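Local coordinates for sugar ABC transporter (Sugar-binding protein) (Bacillus halodurans, PDB 4YO7) that binds myo-inositol between its two lobes and probably serves as the solute-binding component of a sugar ABC transporter, at residues N133-F136 with D137-Q141; V116-V119 with N120-D124; T207-D211 with R212-M216. All blocks are in the same frame, centred on the assembly; numbering follows the deposited sequence.

Overall arrangement
All three contacts are local, each within one continuous run of chain. Interaction 1, a surface contact, is a turn in the loop between strands 129-132 and 144-147, whose first residues grip the inositol. Interaction 2 is partly buried and lies on helix 112-125 of the same lobe, where it touches interaction 1. Interaction 3, also partly buried, belongs to the other lobe, about 25 Å from interaction 1 between centres, where strand 200-207 passes into helix 212-224. Aromatic packing marks the first, regular helix bonds and aliphatic side chains the second, and a carboxylate cap the third.

Interaction 1: N133-F136 with D137-Q141; sequences NRTF and DGVDQ. With INS (1,2,3,4,5,6-hexahydroxy-cyclohexane), chain F.
A chi1 of 54° sets the F136 ring between its own backbone N and carbonyl carbon, folding it over the turn so that V139 comes to lie on one face. V139 CB sits 4.2 Å from the ring centroid, a CH-pi contact almost straight above it. V139 CG1 also meets T135 OG1 at 3.3 Å, the two side chains crossing at about a right angle. The main chain makes a type II beta turn, closed by V139 N to F136 O at 3.1 Å, with the donor above the carbonyl plane. G138 suits the third position, since at its phi of 120° a side chain would press on the carbonyl oxygen of D137. Earlier in the loop, N133 and R134 bind the inositol. N133 OD1 accepts from inositol O6 at 2.7 Å while its ND2 donates to O5, and the extended R134 gives NE to O6 and NH2 to O1, the latter at 2.7 Å with O1 in the guanidinium plane. D56, R186, N236, D262 and Q282 complete the polar grip. Around the turn, F136 packs on T112, A115 and V119 of helix 112-125, while T135 and V139 rest on F145 of strand 144-147.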
loop_
_atom_site.group_PDB
_atom_site.type_symbol
_atom_site.label_atom_id
_atom_site.label_comp_id
_atom_site.label_asym_id
_atom_site.label_seq_id
_atom_site.Cartn_x
_atom_site.Cartn_y
_atom_site.Cartn_z
ATOM N N ASN A 133 6.078 1.350 4.392
ATOM C CA ASN A 133 5.062 0.995 3.413
ATOM C C ASN A 133 5.134 1.661 2.035
ATOM O O ASN A 133 4.865 1.002 1.049
ATOM C CB ASN A 133 3.682 1.224 4.036
ATOM C CG ASN A 133 2.562 1.165 3.023
ATOM O OD1 ASN A 133 2.158 2.196 2.496
ATOM N ND2 ASN A 133 2.036 -0.024 2.768
ATOM N N ARG A 134 5.487 2.939 1.959
ATOM C CA ARG A 134 5.690 3.605 0.667
ATOM C C ARG A 134 7.157 3.938 0.452
ATOM O O ARG A 134 7.758 4.665 1.230
ATOM C CB ARG A 134 4.857 4.878 0.571
ATOM C CG ARG A 134 3.390 4.663 0.688
ATOM C CD ARG A 134 2.691 5.988 0.715
ATOM N NE ARG A 134 1.238 5.897 0.722
ATOM C CZ ARG A 134 0.436 6.959 0.640
ATOM N NH1 ARG A 134 0.945 8.192 0.567
ATOM N NH2 ARG A 134 -0.870 6.793 0.614
ATOM N N THR A 135 7.705 3.453 -0.648
ATOM C CA THR A 135 9.083 3.720 -0.995
ATOM C C THR A 135 9.132 4.841 -2.042
ATOM O O THR A 135 8.108 5.373 -2.477
ATOM C CB THR A 135 9.789 2.424 -1.491
ATOM O OG1 THR A 135 11.206 2.635 -1.533
ATOM C CG2 THR A 135 9.294 1.946 -2.862
ATOM N N PHE A 136 10.342 5.192 -2.432
ATOM C CA PHE A 136 10.588 6.300 -3.334
ATOM C C PHE A 136 12.014 6.194 -3.800
ATOM O O PHE A 136 12.835 5.542 -3.141
ATOM C CB PHE A 136 10.372 7.631 -2.639
ATOM C CG PHE A 136 11.166 7.783 -1.380
ATOM C CD1 PHE A 136 10.709 7.258 -0.192
ATOM C CD2 PHE A 136 12.360 8.486 -1.375
ATOM C CE1 PHE A 136 11.436 7.420 0.961
ATOM C CE2 PHE A 136 13.090 8.626 -0.202
ATOM C CZ PHE A 136 12.619 8.101 0.950
ATOM N N ASP A 137 12.315 6.824 -4.941
ATOM C CA ASP A 137 13.686 6.914 -5.408
ATOM C C ASP A 137 14.490 7.743 -4.429
ATOM O O ASP A 137 14.199 8.928 -4.214
ATOM C CB ASP A 137 13.752 7.526 -6.810
ATOM C CG ASP A 137 13.212 6.614 -7.889
ATOM O OD1 ASP A 137 12.890 5.437 -7.635
ATOM O OD2 ASP A 137 13.131 7.091 -9.036
ATOM N N GLY A 138 15.447 7.095 -3.768
ATOM C CA GLY A 138 16.217 7.740 -2.727
ATOM C C GLY A 138 16.083 7.076 -1.378
ATOM O O GLY A 138 16.729 7.490 -0.438
ATOM N N VAL A 139 15.246 6.047 -1.290
ATOM C CA VAL A 139 14.948 5.391 -0.022
ATOM C C VAL A 139 16.176 4.805 0.662
ATOM O O VAL A 139 16.179 4.641 1.884
ATOM C CB VAL A 139 13.902 4.258 -0.244
ATOM C CG1 VAL A 139 14.461 3.104 -1.082
ATOM C CG2 VAL A 139 13.315 3.743 1.109
ATOM N N ASP A 140 17.216 4.488 -0.103
ATOM C CA ASP A 140 18.397 3.889 0.525
ATOM C C ASP A 140 19.192 4.920 1.327
ATOM O O ASP A 140 20.185 4.567 1.984
ATOM C CB ASP A 140 19.294 3.131 -0.502
ATOM C CG ASP A 140 19.966 4.010 -1.527
ATOM O OD1 ASP A 140 20.054 5.250 -1.336
ATOM O OD2 ASP A 140 20.482 3.408 -2.514
ATOM N N GLN A 141 18.731 6.171 1.345
ATOM C CA GLN A 141 19.339 7.179 2.202
ATOM C C GLN A 141 18.677 7.186 3.578
ATOM O O GLN A 141 19.190 7.783 4.520
ATOM C CB GLN A 141 19.252 8.564 1.549
ATOM C CG GLN A 141 20.218 8.681 0.398
ATOM C CD GLN A 141 19.856 9.770 -0.577
ATOM O OE1 GLN A 141 19.647 10.922 -0.190
ATOM N NE2 GLN A 141 19.779 9.414 -1.860
HETATM C C1 INS F . -1.896 3.136 0.114
HETATM C C2 INS F . -3.224 2.391 0.188
HETATM C C3 INS F . -3.152 1.164 -0.720
HETATM C C4 INS F . -2.014 0.226 -0.300
HETATM C C5 INS F . -0.681 1.002 -0.332
HETATM C C6 INS F . -0.767 2.226 0.569
HETATM O O1 INS F . -1.914 4.300 0.985
HETATM O O2 INS F . -3.417 1.978 1.540
HETATM O O3 INS F . -4.444 0.494 -0.615
HETATM O O4 INS F . -1.907 -0.856 -1.238
HETATM O O5 INS F . 0.352 0.141 0.177
HETATM O O6 INS F . 0.508 2.970 0.444
#

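Interaction 2: V116-V119 with N120-D124; sequences VDIV and NMVND
N120 reaches back one helical turn to V116, its backbone N donating to V116 O at 2.9 Å. Its chi1 of -73° places CG anti to its own carbonyl carbon, and the amide therefore lies beside V116, pointing the same way, with ND2 3.6 Å from CG1. ND2 also donates to a water at 2.8 Å, and that water in turn donates to D117 OD1 at 2.9 Å; asparagine suits this partly exposed position because its amide can serve solvent and still lie along a methyl group. M121, modelled as selenomethionine, donates its backbone N to D117 O at 3.0 Å. Its long, flexible chain, bent near the end, reaches helix 87-100, where it meets M91, E95 and I98. This run makes up most of the helix in the beta-alpha-beta unit of strand 104-107, helix 112-125 and strand 129-132, and the face that includes I118, V119 and V122 is turned to the last of these strands. V122 N bonds to I118 O, and its CG2 lies 4.4 Å from I118 CG2; both beta-branched side chains also touch I129. N123 N then donates to V119 O at 2.8 Å. The amide of N123 lies alongside V119, with ND2 3.4 Å from CG1, and that same ND2 is held by a hydrogen bond to Q141 O in the loop before strand 144-147.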
loop_
_atom_site.group_PDB
_atom_site.type_symbol
_atom_site.label_atom_id
_atom_site.label_comp_id
_atom_site.label_asym_id
_atom_site.label_seq_id
_atom_site.Cartn_x
_atom_site.Cartn_y
_atom_site.Cartn_z
ATOM N N VAL A 116 12.163 12.780 -0.396
ATOM C CA VAL A 116 13.618 12.990 -0.464
ATOM C C VAL A 116 14.047 14.145 0.426
ATOM O O VAL A 116 15.042 14.051 1.151
ATOM C CB VAL A 116 14.079 13.260 -1.920
ATOM C CG1 VAL A 116 15.581 13.554 -1.989
ATOM C CG2 VAL A 116 13.745 12.062 -2.782
ATOM N N ASP A 117 13.299 15.240 0.388
ATOM C CA ASP A 117 13.603 16.372 1.250
ATOM C C ASP A 117 13.492 16.007 2.737
ATOM O O ASP A 117 14.302 16.454 3.562
ATOM C CB ASP A 117 12.678 17.539 0.940
ATOM C CG ASP A 117 12.826 18.042 -0.480
ATOM O OD1 ASP A 117 13.956 18.078 -0.994
ATOM O OD2 ASP A 117 11.801 18.381 -1.083
ATOM N N ILE A 118 12.481 15.210 3.073
ATOM C CA ILE A 118 12.293 14.741 4.438
ATOM C C ILE A 118 13.480 13.906 4.897
ATOM O O ILE A 118 14.041 14.151 5.965
ATOM C CB ILE A 118 10.981 13.920 4.554
ATOM C CG1 ILE A 118 9.778 14.870 4.468
ATOM C CG2 ILE A 118 10.952 13.097 5.846
ATOM C CD1 ILE A 118 8.418 14.170 4.385
ATOM N N VAL A 119 13.867 12.901 4.114
ATOM C CA VAL A 119 15.007 12.076 4.500
ATOM C C VAL A 119 16.295 12.894 4.603
ATOM O O VAL A 119 17.069 12.721 5.547
ATOM C CB VAL A 119 15.180 10.897 3.519
ATOM C CG1 VAL A 119 16.437 10.113 3.826
ATOM C CG2 VAL A 119 14.002 9.979 3.619
ATOM N N ASN A 120 16.510 13.818 3.672
ATOM C CA ASN A 120 17.690 14.670 3.745
ATOM C C ASN A 120 17.745 15.473 5.034
ATOM O O ASN A 120 18.794 15.556 5.687
ATOM C CB ASN A 120 17.743 15.624 2.555
ATOM C CG ASN A 120 18.119 14.923 1.263
ATOM O OD1 ASN A 120 18.783 13.884 1.274
ATOM N ND2 ASN A 120 17.720 15.505 0.137
HETATM N N MSE A 121 16.609 16.042 5.403
HETATM C CA MSE A 121 16.510 16.875 6.588
HETATM C C MSE A 121 16.742 16.080 7.873
HETATM O O MSE A 121 17.473 16.535 8.771
HETATM C CB MSE A 121 15.133 17.547 6.598
HETATM C CG MSE A 121 14.906 18.482 7.713
HETATM SE SE MSE A 121 13.214 19.419 7.439
HETATM C CE MSE A 121 11.913 18.001 7.289
ATOM N N VAL A 122 16.136 14.893 7.960
ATOM C CA VAL A 122 16.240 14.094 9.155
ATOM C C VAL A 122 17.668 13.544 9.225
ATOM O O VAL A 122 18.253 13.525 10.290
ATOM C CB VAL A 122 15.164 12.979 9.197
ATOM C CG1 VAL A 122 15.305 12.104 10.424
ATOM C CG2 VAL A 122 13.817 13.611 9.201
ATOM N N ASN A 123 18.225 13.105 8.100
ATOM C CA ASN A 123 19.635 12.680 8.096
ATOM C C ASN A 123 20.571 13.800 8.594
ATOM O O ASN A 123 21.474 13.554 9.409
ATOM C CB ASN A 123 20.096 12.247 6.721
ATOM C CG ASN A 123 19.586 10.876 6.309
ATOM O OD1 ASN A 123 19.230 10.031 7.140
ATOM N ND2 ASN A 123 19.586 10.645 5.017
ATOM N N ASP A 124 20.360 15.024 8.113
ATOM C CA ASP A 124 21.192 16.156 8.553
ATOM C C ASP A 124 21.041 16.379 10.045
ATOM O O ASP A 124 21.989 16.806 10.679
ATOM C CB ASP A 124 20.847 17.450 7.808
ATOM C CG ASP A 124 21.368 17.467 6.377
ATOM O OD1 ASP A 124 22.255 16.659 6.043
ATOM O OD2 ASP A 124 20.893 18.307 5.594
HETATM O O HOH W 1 16.561 18.040 0.197
#

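Interaction 3: T207-D211 with R212-M216; sequences TAKFD and RSEGM
The D211 carboxylate is the flat group that joins loop to helix: R212 N stands over one of its faces, 3.3 Å from CG, while hydrogen bonds gather at its oxygens. OD2 takes two. E214 N donates at 2.9 Å to the anti lone pair, the one turned away from OD1, and S213 OG donates at 2.5 Å, very short, its exact length doubtful. OD1 receives a weak bond from a water, which also accepts from S213 N at 3.0 Å. A chi1 of -176°, swinging CG away from the backbone N, lets OD2 meet E214 N; G215 N then starts the regular helix bonding by donating to D211 O at 2.9 Å. A208 to D211 form a type I' beta turn that ends on the cap residue, with K209 and F210 both in the left-handed region. The F210 side chain comes within about 4 Å of the inositol (nearest atoms), and F210 O accepts from ND2 of the pocket residue N236. A208 is small enough for its CB to approach G215 N to 3.4 Å. The longer side chains find partners outside the contact: R212 NH2 forms a salt bridge with E238, E214 OE1 one with R217. At the N-terminal end of helix 212-224, the D211 carboxylate satisfies the N-H of E214, which has no earlier helical carbonyl, and the positive end of the helix dipole would probably favour its ionised form.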
loop_
_atom_site.group_PDB
_atom_site.type_symbol
_atom_site.label_atom_id
_atom_site.label_comp_id
_atom_site.label_asym_id
_atom_site.label_seq_id
_atom_site.Cartn_x
_atom_site.Cartn_y
_atom_site.Cartn_z
ATOM N N THR A 207 -6.779 6.399 -13.701
ATOM C CA THR A 207 -6.584 6.424 -12.247
ATOM C C THR A 207 -7.894 6.640 -11.484
ATOM O O THR A 207 -8.733 7.495 -11.831
ATOM C CB THR A 207 -5.572 7.495 -11.841
ATOM O OG1 THR A 207 -5.391 7.497 -10.421
ATOM C CG2 THR A 207 -6.012 8.864 -12.279
ATOM N N ALA A 208 -8.064 5.859 -10.427
ATOM C CA ALA A 208 -9.164 6.080 -9.479
ATOM C C ALA A 208 -8.606 6.301 -8.066
ATOM O O ALA A 208 -9.303 6.142 -7.066
ATOM C CB ALA A 208 -10.185 4.935 -9.527
ATOM N N LYS A 209 -7.358 6.760 -8.006
ATOM C CA LYS A 209 -6.833 7.445 -6.829
ATOM C C LYS A 209 -6.919 6.622 -5.538
ATOM O O LYS A 209 -7.086 7.179 -4.462
ATOM C CB LYS A 209 -7.561 8.778 -6.644
ATOM C CG LYS A 209 -7.505 9.672 -7.883
ATOM C CD LYS A 209 -8.320 10.950 -7.706
ATOM C CE LYS A 209 -8.283 11.807 -8.960
ATOM N NZ LYS A 209 -7.173 12.778 -8.951
ATOM N N PHE A 210 -6.754 5.309 -5.666
ATOM C CA PHE A 210 -6.841 4.340 -4.562
ATOM C C PHE A 210 -8.169 4.388 -3.819
ATOM O O PHE A 210 -8.271 3.847 -2.697
ATOM C CB PHE A 210 -5.693 4.529 -3.568
ATOM C CG PHE A 210 -4.363 3.961 -4.012
ATOM C CD1 PHE A 210 -4.265 2.736 -4.674
ATOM C CD2 PHE A 210 -3.201 4.640 -3.719
ATOM C CE1 PHE A 210 -3.048 2.212 -5.017
ATOM C CE2 PHE A 210 -1.982 4.119 -4.079
ATOM C CZ PHE A 210 -1.911 2.903 -4.743
ATOM N N ASP A 211 -9.197 4.970 -4.452
ATOM C CA ASP A 211 -10.465 5.286 -3.790
ATOM C C ASP A 211 -11.658 4.471 -4.328
ATOM O O ASP A 211 -11.799 4.276 -5.541
ATOM C CB ASP A 211 -10.735 6.793 -3.941
ATOM C CG ASP A 211 -11.969 7.236 -3.210
ATOM O OD1 ASP A 211 -11.883 7.401 -1.982
ATOM O OD2 ASP A 211 -13.016 7.415 -3.856
ATOM N N ARG A 212 -12.487 3.956 -3.426
ATOM C CA ARG A 212 -13.659 3.158 -3.816
ATOM C C ARG A 212 -14.673 3.929 -4.641
ATOM O O ARG A 212 -15.132 3.450 -5.673
ATOM C CB ARG A 212 -14.359 2.593 -2.578
ATOM C CG ARG A 212 -15.374 1.502 -2.881
ATOM C CD ARG A 212 -16.075 1.026 -1.622
ATOM N NE ARG A 212 -15.144 0.446 -0.669
ATOM C CZ ARG A 212 -15.494 -0.372 0.311
ATOM N NH1 ARG A 212 -16.767 -0.706 0.462
ATOM N NH2 ARG A 212 -14.569 -0.863 1.131
ATOM N N SER A 213 -15.042 5.124 -4.197
ATOM C CA SER A 213 -16.066 5.862 -4.921
ATOM C C SER A 213 -15.534 6.289 -6.299
ATOM O O SER A 213 -16.276 6.280 -7.288
ATOM C CB SER A 213 -16.546 7.075 -4.095
ATOM O OG SER A 213 -15.456 7.933 -3.818
ATOM N N GLU A 214 -14.252 6.643 -6.384
ATOM C CA GLU A 214 -13.656 6.986 -7.685
ATOM C C GLU A 214 -13.572 5.754 -8.595
ATOM O O GLU A 214 -13.761 5.849 -9.813
ATOM C CB GLU A 214 -12.251 7.607 -7.538
ATOM C CG GLU A 214 -12.211 9.088 -7.226
ATOM C CD GLU A 214 -12.955 9.912 -8.261
ATOM O OE1 GLU A 214 -12.470 10.048 -9.407
ATOM O OE2 GLU A 214 -14.050 10.389 -7.935
ATOM N N GLY A 215 -13.263 4.593 -8.016
ATOM C CA GLY A 215 -13.291 3.350 -8.764
ATOM C C GLY A 215 -14.663 3.083 -9.364
ATOM O O GLY A 215 -14.765 2.643 -10.505
HETATM N N MSE A 216 -15.716 3.372 -8.607
HETATM C CA MSE A 216 -17.073 3.171 -9.122
HETATM C C MSE A 216 -17.337 4.103 -10.313
HETATM O O MSE A 216 -17.892 3.671 -11.325
HETATM C CB MSE A 216 -18.115 3.390 -8.036
HETATM C CG MSE A 216 -19.495 3.093 -8.531
HETATM SE SE MSE A 216 -20.728 3.317 -7.030
HETATM C CE MSE A 216 -20.791 5.277 -7.062
HETATM O O HOH W 2 -14.571 6.137 -1.419
#